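Local coordinates for 2-dehydro-3-deoxy-d-gluconate/2-dehydro-3-deoxy-phosphogluconate aldolase (Picrophilus torridus, PDB 4UXD), which acts as an aldolase of the dihydrodipicolinate synthetase family, an (alpha/beta)8-barrel enzyme whose assembly holds four chains, at residues A[228-233]-A[257-262]; A[189-194]-A[218-223]. One frame throughout, in Å; residues are numbered along the deposited sequence.

Contact 1 of 2, residues A[228-233]-A[257-262]; sequences TNFSDG and IPLMKK
Ser-231, whose CB lies against Leu-259, uses its OG to accept a weak hydrogen bond from Gly-233 N (3.3 Å between OG and N). This is a capping bond at the entrance to helix 233-240, in the loop that follows strand 222-224, the last strand of an (alpha/beta)8 barrel. Serine suits the place because it is small and its hydroxyl serves the backbone: with OG anti to its own N (chi1 -180°) it reaches the amide two residues on, at an N-H...O angle of 160°. No hydrogen bond crosses to 257-262, part of the long helix 245-264; the contact itself is apolar and falls to one leucine. Leu-259 points toward the loop; with CG anti to the backbone N (chi1 180°) its side chain extends from the helix, and a single branch does the touching: CD2 packs 4.1 Å from CB of Ser-231 and also meets the neighbouring Phe-230. The phenylalanine ring is stacked with Tyr-275 of helix 270-279, which Leu-259 touches as well, so loop and helix share a hydrophobic patch with a third element. Asn-229 binds the start of the loop to the barrel, its amide donating to the carbonyls of Gly-226 and Pro-31 and accepting from Ile-33 N. At the ring itself the methyl arrives at the edge, near the plane, with CD2 of Leu-259 4.3 Å from CE1 of Phe-230.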
loop_
_atom_site.group_PDB
_atom_site.type_symbol
_atom_site.label_atom_id
_atom_site.label_comp_id
_atom_site.label_asym_id
_atom_site.label_seq_id
_atom_site.Cartn_x
_atom_site.Cartn_y
_atom_site.Cartn_z
ATOM N N THR A 228 -15.089 -25.827 -1.521
ATOM C CA THR A 228 -15.735 -27.009 -2.083
ATOM C C THR A 228 -14.807 -28.235 -2.059
ATOM O O THR A 228 -15.248 -29.344 -2.315
ATOM C CB THR A 228 -16.221 -26.772 -3.529
ATOM O OG1 THR A 228 -15.107 -26.473 -4.381
ATOM C CG2 THR A 228 -17.210 -25.629 -3.566
ATOM N N ASN A 229 -13.535 -28.032 -1.732
ATOM C CA ASN A 229 -12.605 -29.139 -1.609
ATOM C C ASN A 229 -12.963 -30.081 -0.448
ATOM O O ASN A 229 -12.472 -31.205 -0.386
ATOM C CB ASN A 229 -11.180 -28.611 -1.422
ATOM C CG ASN A 229 -10.545 -28.175 -2.716
ATOM O OD1 ASN A 229 -10.026 -28.998 -3.468
ATOM N ND2 ASN A 229 -10.576 -26.871 -2.986
ATOM N N PHE A 230 -13.806 -29.618 0.471
ATOM C CA PHE A 230 -14.132 -30.386 1.665
ATOM C C PHE A 230 -15.434 -29.927 2.314
ATOM O O PHE A 230 -15.733 -30.287 3.444
ATOM C CB PHE A 230 -12.989 -30.286 2.669
ATOM C CG PHE A 230 -12.359 -28.933 2.717
ATOM C CD1 PHE A 230 -12.941 -27.911 3.439
ATOM C CD2 PHE A 230 -11.200 -28.672 2.007
ATOM C CE1 PHE A 230 -12.364 -26.664 3.462
ATOM C CE2 PHE A 230 -10.621 -27.430 2.029
ATOM C CZ PHE A 230 -11.198 -26.425 2.755
ATOM N N SER A 231 -16.217 -29.149 1.582
ATOM C CA SER A 231 -17.493 -28.668 2.080
ATOM C C SER A 231 -18.479 -28.465 0.936
ATOM O O SER A 231 -18.131 -27.904 -0.104
ATOM C CB SER A 231 -17.300 -27.370 2.852
ATOM O OG SER A 231 -18.530 -26.899 3.350
ATOM N N ASP A 232 -19.705 -28.942 1.129
ATOM C CA ASP A 232 -20.758 -28.793 0.131
ATOM C C ASP A 232 -21.540 -27.475 0.301
ATOM O O ASP A 232 -22.434 -27.167 -0.500
ATOM C CB ASP A 232 -21.723 -29.979 0.215
ATOM C CG ASP A 232 -22.476 -30.027 1.547
ATOM O OD1 ASP A 232 -21.968 -29.468 2.547
ATOM O OD2 ASP A 232 -23.573 -30.620 1.598
ATOM N N GLY A 233 -21.207 -26.720 1.349
ATOM C CA GLY A 233 -21.896 -25.476 1.678
ATOM C C GLY A 233 -22.148 -24.557 0.496
ATOM O O GLY A 233 -23.284 -24.175 0.228
ATOM N N ILE A 257 -19.333 -18.414 5.424
ATOM C CA ILE A 257 -18.617 -17.255 5.962
ATOM C C ILE A 257 -17.866 -17.593 7.241
ATOM O O ILE A 257 -16.746 -17.129 7.431
ATOM C CB ILE A 257 -19.589 -16.060 6.214
ATOM C CG1 ILE A 257 -19.897 -15.366 4.892
ATOM C CG2 ILE A 257 -18.998 -15.028 7.199
ATOM C CD1 ILE A 257 -21.101 -14.486 4.934
ATOM N N PRO A 258 -18.482 -18.387 8.134
ATOM C CA PRO A 258 -17.739 -18.750 9.342
ATOM C C PRO A 258 -16.599 -19.707 9.040
ATOM O O PRO A 258 -15.556 -19.633 9.693
ATOM C CB PRO A 258 -18.808 -19.395 10.226
ATOM C CG PRO A 258 -20.071 -18.783 9.751
ATOM C CD PRO A 258 -19.907 -18.716 8.271
ATOM N N LEU A 259 -16.790 -20.567 8.044
ATOM C CA LEU A 259 -15.706 -21.436 7.571
ATOM C C LEU A 259 -14.573 -20.645 6.915
ATOM O O LEU A 259 -13.386 -20.931 7.150
ATOM C CB LEU A 259 -16.229 -22.468 6.575
ATOM C CG LEU A 259 -15.131 -23.393 6.053
ATOM C CD1 LEU A 259 -14.582 -24.260 7.181
ATOM C CD2 LEU A 259 -15.640 -24.225 4.904
ATOM N N MET A 260 -14.948 -19.676 6.076
ATOM C CA MET A 260 -13.981 -18.790 5.429
ATOM C C MET A 260 -13.157 -17.998 6.449
ATOM O O MET A 260 -12.011 -17.643 6.179
ATOM C CB MET A 260 -14.685 -17.815 4.476
ATOM C CG MET A 260 -15.016 -18.380 3.085
ATOM S SD MET A 260 -13.559 -19.038 2.228
ATOM C CE MET A 260 -12.635 -17.578 1.783
ATOM N N LYS A 261 -13.735 -17.724 7.615
ATOM C CA LYS A 261 -13.024 -16.988 8.650
ATOM C C LYS A 261 -11.988 -17.878 9.308
ATOM O O LYS A 261 -10.852 -17.453 9.531
ATOM C CB LYS A 261 -13.978 -16.455 9.710
ATOM C CG LYS A 261 -13.278 -15.630 10.796
ATOM C CD LYS A 261 -14.263 -15.168 11.868
ATOM C CE LYS A 261 -13.561 -14.458 13.017
ATOM N NZ LYS A 261 -14.402 -14.406 14.246
ATOM N N LYS A 262 -12.403 -19.103 9.640
ATOM C CA LYS A 262 -11.497 -20.113 10.178
ATOM C C LYS A 262 -10.299 -20.272 9.243
ATOM O O LYS A 262 -9.158 -20.132 9.669
ATOM C CB LYS A 262 -12.213 -21.461 10.355
ATOM C CG LYS A 262 -13.186 -21.537 11.518
ATOM C CD LYS A 262 -12.476 -21.859 12.836
ATOM C CE LYS A 262 -13.456 -22.069 13.991
ATOM N NZ LYS A 262 -12.770 -22.477 15.256
#

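Contact 2 of 2, residues A[189-194]-A[218-223]; sequences RGFMEM and LGASGG
Met-192, on helix 188-195, meets Leu-218 where helix 212-217 has just ended and the chain is about to enter the last strand of the (alpha/beta)8 barrel. From CB, which makes no close contact with the leucine, the chain leaves with CG beside the backbone N (chi1 -62°), and CG comes within 4.0 Å of CD1 of Leu-218. It runs on extended to SD of Met-192, which lies 4.4 Å from CD1 of Leu-218, and then bends at chi3 (95°). The bend brings the terminal methyl to the other branch, CE standing 3.7 Å from CD2 of Leu-218 while still 4.2 Å from CD1. The unbranched, pliable methionine can thus follow both methyls of the leucine, and the two side chains cross obliquely. One residue back, Phe-191 points toward 218-223 and sends its ring to Ala-220, whose CB sits in the ring plane at the edge, 3.9 Å from CZ. Alanine suits the place: its methyl is small enough to lie close to the ring edge while still giving it an apolar partner. Between Leu-218 and Ala-220, Gly-219 closes a Schellman motif with a positive phi of 104°, readily accessible to glycine, and turns the chain toward the strand. Ile-257 of the second subunit packs on Met-192 and Thr-214 of that subunit on Leu-218. Phe-191 also rests on Val-204 and Gln-206 of strand 203-206 and on Ser-215 of helix 212-217, so helix 188-195 packs against both a barrel strand and the helix that follows it.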
loop_
_atom_site.group_PDB
_atom_site.type_symbol
_atom_site.label_atom_id
_atom_site.label_comp_id
_atom_site.label_asym_id
_atom_site.label_seq_id
_atom_site.Cartn_x
_atom_site.Cartn_y
_atom_site.Cartn_z
ATOM N N ARG A 189 -16.843 -3.051 -5.976
ATOM C CA ARG A 189 -16.953 -2.119 -7.114
ATOM C C ARG A 189 -16.272 -2.653 -8.369
ATOM O O ARG A 189 -16.826 -2.585 -9.471
ATOM C CB ARG A 189 -16.337 -0.777 -6.787
ATOM C CG ARG A 189 -17.198 0.103 -5.945
ATOM C CD ARG A 189 -16.351 0.778 -4.908
ATOM N NE ARG A 189 -16.769 2.140 -4.641
ATOM C CZ ARG A 189 -15.969 3.051 -4.097
ATOM N NH1 ARG A 189 -14.721 2.726 -3.776
ATOM N NH2 ARG A 189 -16.413 4.276 -3.875
ATOM N N GLY A 190 -15.054 -3.161 -8.180
ATOM C CA GLY A 190 -14.276 -3.735 -9.262
ATOM C C GLY A 190 -14.995 -4.913 -9.899
ATOM O O GLY A 190 -14.989 -5.071 -11.121
ATOM N N PHE A 191 -15.622 -5.734 -9.063
ATOM C CA PHE A 191 -16.371 -6.879 -9.541
ATOM C C PHE A 191 -17.579 -6.436 -10.370
ATOM O O PHE A 191 -17.910 -7.055 -11.379
ATOM C CB PHE A 191 -16.834 -7.750 -8.371
ATOM C CG PHE A 191 -17.438 -9.057 -8.801
ATOM C CD1 PHE A 191 -16.633 -10.081 -9.274
ATOM C CD2 PHE A 191 -18.809 -9.261 -8.745
ATOM C CE1 PHE A 191 -17.188 -11.278 -9.676
ATOM C CE2 PHE A 191 -19.369 -10.461 -9.152
ATOM C CZ PHE A 191 -18.561 -11.468 -9.618
ATOM N N MET A 192 -18.246 -5.369 -9.943
ATOM C CA MET A 192 -19.382 -4.877 -10.703
ATOM C C MET A 192 -18.924 -4.346 -12.077
ATOM O O MET A 192 -19.635 -4.514 -13.072
ATOM C CB MET A 192 -20.126 -3.801 -9.913
ATOM C CG MET A 192 -20.718 -4.287 -8.593
ATOM S SD MET A 192 -21.408 -2.958 -7.587
ATOM C CE MET A 192 -23.132 -3.041 -8.090
ATOM N N GLU A 193 -17.755 -3.701 -12.143
ATOM C CA GLU A 193 -17.196 -3.331 -13.450
ATOM C C GLU A 193 -17.061 -4.570 -14.322
ATOM O O GLU A 193 -17.449 -4.534 -15.487
ATOM C CB GLU A 193 -15.832 -2.636 -13.331
ATOM C CG GLU A 193 -15.880 -1.207 -12.712
ATOM C CD GLU A 193 -14.481 -0.592 -12.488
ATOM O OE1 GLU A 193 -13.656 -1.185 -11.761
ATOM O OE2 GLU A 193 -14.198 0.484 -13.029
ATOM N N MET A 194 -16.522 -5.666 -13.762
ATOM C CA MET A 194 -16.353 -6.914 -14.512
ATOM C C MET A 194 -17.728 -7.459 -14.950
ATOM O O MET A 194 -17.901 -7.912 -16.098
ATOM C CB MET A 194 -15.600 -7.982 -13.692
ATOM C CG MET A 194 -14.112 -7.700 -13.377
ATOM S SD MET A 194 -12.998 -7.441 -14.804
ATOM C CE MET A 194 -11.450 -8.094 -14.195
ATOM N N LEU A 218 -26.099 -9.746 -7.930
ATOM C CA LEU A 218 -25.665 -8.756 -8.902
ATOM C C LEU A 218 -25.505 -9.314 -10.323
ATOM O O LEU A 218 -25.097 -8.586 -11.232
ATOM C CB LEU A 218 -24.336 -8.151 -8.440
ATOM C CG LEU A 218 -24.370 -7.332 -7.157
ATOM C CD1 LEU A 218 -22.975 -6.963 -6.689
ATOM C CD2 LEU A 218 -25.196 -6.078 -7.375
ATOM N N GLY A 219 -25.795 -10.603 -10.504
ATOM C CA GLY A 219 -25.750 -11.211 -11.816
ATOM C C GLY A 219 -24.544 -12.099 -12.127
ATOM O O GLY A 219 -24.324 -12.430 -13.293
ATOM N N ALA A 220 -23.766 -12.504 -11.122
ATOM C CA ALA A 220 -22.619 -13.391 -11.387
ATOM C C ALA A 220 -23.046 -14.738 -11.977
ATOM O O ALA A 220 -24.057 -15.322 -11.565
ATOM C CB ALA A 220 -21.821 -13.630 -10.120
ATOM N N SER A 221 -22.252 -15.249 -12.914
ATOM C CA SER A 221 -22.527 -16.555 -13.515
ATOM C C SER A 221 -22.315 -17.700 -12.519
ATOM O O SER A 221 -22.755 -18.821 -12.760
ATOM C CB SER A 221 -21.655 -16.774 -14.750
ATOM O OG SER A 221 -21.607 -15.604 -15.541
ATOM N N GLY A 222 -21.658 -17.409 -11.399
ATOM C CA GLY A 222 -21.408 -18.405 -10.366
ATOM C C GLY A 222 -20.122 -18.115 -9.608
ATOM O O GLY A 222 -19.590 -17.004 -9.670
ATOM N N GLY A 223 -19.614 -19.111 -8.894
ATOM C CA GLY A 223 -18.409 -18.933 -8.110
ATOM C C GLY A 223 -17.307 -19.941 -8.372
ATOM O O GLY A 223 -17.559 -21.066 -8.796
#

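From the N terminus, contact 2 comes first: 189-194 is joined to 218-223, closing a loop that holds strand 203-206 and helix 212-217. The chain then finishes strand 222-224 and reaches 228-233, which opens contact 1. That second loop is almost wholly helical, taking in helix 233-240 and the first part of helix 245-264, before 257-262 closes it. The two therefore follow in series, neither nested nor crossed, with centres about 21 Å apart and nearest atoms about 7 Å apart. Contact 2 ties helix 188-195 to the turn between helix 212-217 and strand 222-224; contact 1 joins the loop after strand 222-224 to helix 245-264.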